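Local coordinates for methanol--corrinoid protein co-methyltransferase (Methanosarcina barkeri, PDB 2I2X), which catalyses transfer of the methyl group of methanol to the cob(I)amide carried by its partner corrinoid protein MtaC, a zinc-dependent step of methanogenesis, at residues A[92-95]-A[96-99]; A[194-197]-A[198-202]. One frame throughout, in Å; residues are numbered along the deposited sequence.

Interaction 1: residues A[92-95]-A[96-99]; sequences SNNP and SWGA
The carbonyl O of N94 takes a hydrogen bond from the backbone N of W97, 2.8 Å away. The bond is bent: the N-H...O angle is 140°, and the donor sits above the carbonyl plane. One residue on, the bonding becomes helical. N of A99 donates to O of P95 at 3.1 Å, in the carbonyl plane and straighter at 161°. P95 itself has no N-H to give. The N94 side chain turns back to the preceding helix, where ND2 bonds to the carbonyl O of Q90. ND2 also stands over one face of the W97 indole. N94 CB lies on that same face, 3.5 Å from CD1 of W97. It makes a CH-pi contact with the five-membered ring, 3.9 Å from the centroid. W97 CG is anti to its own carbonyl carbon (chi1 -76°), which brings this face of the indole against N94 CB. K55 and L58 of helix 55-76 also touch the indole. With an alanine here, N94 CB would probably lose the ring face it packs on, and K55 and L58 their indole neighbour. S92 OG is satisfied by N of G127 and ND1 of H87, and N93 ND2 by OE1 of Q89. P95 rests on V145, E148 and Q152 of helix 143-155. The arrangement is a helix-to-helix junction: N94 leaves the helical path after helix 89-93, and by 96-99 the chain is in the next helix of the TIM barrel.

Interaction 2: residues A[194-197]-A[198-202]; sequences IDME and LIWTD
The carbonyl O of E197 accepts two bonds from T201. The hydroxyl OG1 of T201 donates at 2.7 Å, nearly in line with the C=O bond; the backbone N of T201 adds a weak bond at 3.4 Å. This is the i to i+4 pattern of an alpha helix, here helix 181-210 of the TIM barrel. OG1 is anti to T201's own carbonyl carbon (chi1 -64°), which turns it back toward E197 O. The next bonds back are regular: N of W200 to O of M196, and N of I199 to O of D195 at 3.2 Å. The buried D195 carboxylate forms a salt bridge through OD1 to R130. OD2 is also hydrogen-bonded outside the two segments, and passes 4.0 Å from CD1 of I199. M196 and W200 run side by side, both buried. Helix 240-259 touches M196 through R253, V256 and A257. W200 NE1 bonds to OD2 of D217, and the W200 side chain is about 8 Å from that of the zinc ligand E164. The M196 chain bends at chi2 and chi3, bringing SD to the indole edge in a Met-aromatic contact. Beyond the sulfur, CE of M196 reaches CD1 of W200 at 3.6 Å.

Both contacts are local and partly buried, but they belong to different helices. Interaction 1 joins the end of one helix to the start of the next. Interaction 2 lies wholly within one long helix. Their centres are 21 Å apart and their nearest atoms about 13 Å apart, so they do not touch. Helix 143-155 meets side chains of both. Interaction 1 lies farther from the chain centre, includes the exposed S96, and is away from the annotated sites. Interaction 2 has four buried residues and lies closer to the zinc site, with the W200 side chain about 12 Å from the zinc ion. The junction relies mainly on backbone bonds, whereas the helix interior adds buried polar ends satisfied by R130 and D217.

Interaction 1: residues A[92-95]-A[96-99]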
loop_
_atom_site.group_PDB
_atom_site.type_symbol
_atom_site.label_atom_id
_atom_site.label_comp_id
_atom_site.label_asym_id
_atom_site.label_seq_id
_atom_site.Cartn_x
_atom_site.Cartn_y
_atom_site.Cartn_z
ATOM N N SER A 92 14.065 -21.173 -9.931
ATOM C CA SER A 92 15.506 -21.227 -9.932
ATOM C C SER A 92 15.979 -22.667 -10.024
ATOM O O SER A 92 16.943 -22.945 -10.725
ATOM C CB SER A 92 16.065 -20.569 -8.670
ATOM O OG SER A 92 15.862 -19.185 -8.702
ATOM N N ASN A 93 15.288 -23.563 -9.310
ATOM C CA ASN A 93 15.553 -25.004 -9.336
ATOM C C ASN A 93 15.296 -25.640 -10.689
ATOM O O ASN A 93 15.937 -26.621 -11.041
ATOM C CB ASN A 93 14.780 -25.727 -8.237
ATOM C CG ASN A 93 15.375 -25.482 -6.850
ATOM O OD1 ASN A 93 16.561 -25.728 -6.615
ATOM N ND2 ASN A 93 14.558 -24.972 -5.934
ATOM N N ASN A 94 14.381 -25.050 -11.453
ATOM C CA ASN A 94 14.153 -25.406 -12.853
ATOM C C ASN A 94 14.464 -24.188 -13.692
ATOM O O ASN A 94 13.570 -23.371 -13.966
ATOM C CB ASN A 94 12.705 -25.838 -13.080
ATOM C CG ASN A 94 12.234 -26.849 -12.048
ATOM O OD1 ASN A 94 12.579 -28.038 -12.120
ATOM N ND2 ASN A 94 11.455 -26.384 -11.065
ATOM N N PRO A 95 15.732 -24.040 -14.097
ATOM C CA PRO A 95 16.125 -22.820 -14.827
ATOM C C PRO A 95 15.150 -22.332 -15.925
ATOM O O PRO A 95 14.944 -21.126 -16.067
ATOM C CB PRO A 95 17.495 -23.183 -15.412
ATOM C CG PRO A 95 18.044 -24.174 -14.426
ATOM C CD PRO A 95 16.867 -24.959 -13.898
ATOM N N SER A 96 14.554 -23.241 -16.682
ATOM C CA SER A 96 13.721 -22.843 -17.820
ATOM C C SER A 96 12.411 -22.147 -17.350
ATOM O O SER A 96 11.832 -21.358 -18.071
ATOM C CB SER A 96 13.440 -24.039 -18.740
ATOM O OG SER A 96 12.596 -24.996 -18.088
ATOM N N TRP A 97 11.977 -22.437 -16.129
ATOM C CA TRP A 97 10.841 -21.728 -15.529
ATOM C C TRP A 97 11.107 -20.224 -15.403
ATOM O O TRP A 97 10.354 -19.395 -15.924
ATOM C CB TRP A 97 10.502 -22.315 -14.166
ATOM C CG TRP A 97 9.760 -23.633 -14.211
ATOM C CD1 TRP A 97 10.036 -24.720 -15.005
ATOM C CD2 TRP A 97 8.643 -24.005 -13.398
ATOM N NE1 TRP A 97 9.143 -25.723 -14.753
ATOM C CE2 TRP A 97 8.277 -25.315 -13.770
ATOM C CE3 TRP A 97 7.895 -23.345 -12.409
ATOM C CZ2 TRP A 97 7.195 -25.989 -13.179
ATOM C CZ3 TRP A 97 6.822 -24.025 -11.814
ATOM C CH2 TRP A 97 6.481 -25.330 -12.212
ATOM N N GLY A 98 12.180 -19.869 -14.724
ATOM C CA GLY A 98 12.588 -18.484 -14.654
ATOM C C GLY A 98 12.793 -17.877 -16.027
ATOM O O GLY A 98 12.396 -16.738 -16.260
ATOM N N ALA A 99 13.397 -18.628 -16.948
ATOM C CA ALA A 99 13.613 -18.112 -18.308
ATOM C C ALA A 99 12.288 -17.732 -18.979
ATOM O O ALA A 99 12.185 -16.716 -19.655
ATOM C CB ALA A 99 14.346 -19.130 -19.148
#

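Interaction 2: residues A[194-197]-A[198-202]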
loop_
_atom_site.group_PDB
_atom_site.type_symbol
_atom_site.label_atom_id
_atom_site.label_comp_id
_atom_site.label_asym_id
_atom_site.label_seq_id
_atom_site.Cartn_x
_atom_site.Cartn_y
_atom_site.Cartn_z
ATOM N N ILE A 194 34.046 -14.285 1.241
ATOM C CA ILE A 194 34.654 -15.363 0.472
ATOM C C ILE A 194 33.614 -15.933 -0.537
ATOM O O ILE A 194 33.918 -16.128 -1.716
ATOM C CB ILE A 194 35.269 -16.471 1.437
ATOM C CG1 ILE A 194 36.515 -15.959 2.156
ATOM C CG2 ILE A 194 35.605 -17.745 0.714
ATOM C CD1 ILE A 194 36.669 -16.540 3.544
ATOM N N ASP A 195 32.388 -16.171 -0.080
ATOM C CA ASP A 195 31.366 -16.739 -0.963
ATOM C C ASP A 195 30.978 -15.727 -2.039
ATOM O O ASP A 195 30.767 -16.101 -3.198
ATOM C CB ASP A 195 30.135 -17.214 -0.182
ATOM C CG ASP A 195 29.092 -17.878 -1.069
ATOM O OD1 ASP A 195 29.309 -19.020 -1.565
ATOM O OD2 ASP A 195 28.026 -17.239 -1.257
ATOM N N MET A 196 30.941 -14.446 -1.654
ATOM C CA MET A 196 30.571 -13.391 -2.567
ATOM C C MET A 196 31.522 -13.363 -3.750
ATOM O O MET A 196 31.093 -13.212 -4.890
ATOM C CB MET A 196 30.590 -12.039 -1.867
ATOM C CG MET A 196 29.428 -11.772 -0.962
ATOM S SD MET A 196 27.907 -11.441 -1.852
ATOM C CE MET A 196 28.271 -9.887 -2.660
ATOM N N GLU A 197 32.819 -13.514 -3.490
ATOM C CA GLU A 197 33.768 -13.521 -4.598
ATOM C C GLU A 197 33.627 -14.702 -5.578
ATOM O O GLU A 197 33.810 -14.521 -6.769
ATOM C CB GLU A 197 35.194 -13.385 -4.109
ATOM C CG GLU A 197 36.173 -13.308 -5.274
ATOM C CD GLU A 197 37.585 -13.651 -4.900
ATOM O OE1 GLU A 197 38.469 -13.330 -5.718
ATOM O OE2 GLU A 197 37.804 -14.221 -3.794
ATOM N N LEU A 198 33.281 -15.885 -5.076
ATOM C CA LEU A 198 33.066 -17.057 -5.923
ATOM C C LEU A 198 31.940 -16.753 -6.890
ATOM O O LEU A 198 32.127 -16.693 -8.113
ATOM C CB LEU A 198 32.649 -18.260 -5.068
ATOM C CG LEU A 198 32.879 -19.746 -5.425
ATOM C CD1 LEU A 198 31.654 -20.564 -5.033
ATOM C CD2 LEU A 198 33.256 -20.034 -6.877
ATOM N N ILE A 199 30.761 -16.526 -6.333
ATOM C CA ILE A 199 29.556 -16.398 -7.148
ATOM C C ILE A 199 29.558 -15.194 -8.098
ATOM O O ILE A 199 29.147 -15.319 -9.259
ATOM C CB ILE A 199 28.306 -16.441 -6.266
ATOM C CG1 ILE A 199 28.298 -15.259 -5.294
ATOM C CG2 ILE A 199 28.279 -17.766 -5.497
ATOM C CD1 ILE A 199 27.047 -15.164 -4.489
ATOM N N TRP A 200 30.057 -14.049 -7.635
ATOM C CA TRP A 200 30.009 -12.851 -8.476
ATOM C C TRP A 200 30.990 -12.858 -9.655
ATOM O O TRP A 200 30.756 -12.208 -10.668
ATOM C CB TRP A 200 30.021 -11.559 -7.639
ATOM C CG TRP A 200 28.626 -11.367 -7.031
ATOM C CD1 TRP A 200 28.231 -11.659 -5.740
ATOM C CD2 TRP A 200 27.443 -10.944 -7.728
ATOM N NE1 TRP A 200 26.881 -11.427 -5.601
ATOM C CE2 TRP A 200 26.374 -10.988 -6.801
ATOM C CE3 TRP A 200 27.190 -10.509 -9.037
ATOM C CZ2 TRP A 200 25.067 -10.608 -7.144
ATOM C CZ3 TRP A 200 25.878 -10.119 -9.381
ATOM C CH2 TRP A 200 24.841 -10.176 -8.435
ATOM N N THR A 201 32.069 -13.634 -9.532
ATOM C CA THR A 201 32.980 -13.836 -10.627
ATOM C C THR A 201 32.255 -14.598 -11.713
ATOM O O THR A 201 32.282 -14.220 -12.877
ATOM C CB THR A 201 34.198 -14.618 -10.138
ATOM O OG1 THR A 201 34.885 -13.813 -9.162
ATOM C CG2 THR A 201 35.144 -14.992 -11.318
ATOM N N ASP A 202 31.591 -15.673 -11.337
ATOM C CA ASP A 202 30.826 -16.417 -12.295
ATOM C C ASP A 202 29.630 -15.633 -12.839
ATOM O O ASP A 202 29.392 -15.673 -14.060
ATOM C CB ASP A 202 30.361 -17.715 -11.680
ATOM C CG ASP A 202 31.493 -18.678 -11.427
ATOM O OD1 ASP A 202 32.556 -18.588 -12.107
ATOM O OD2 ASP A 202 31.315 -19.526 -10.530
#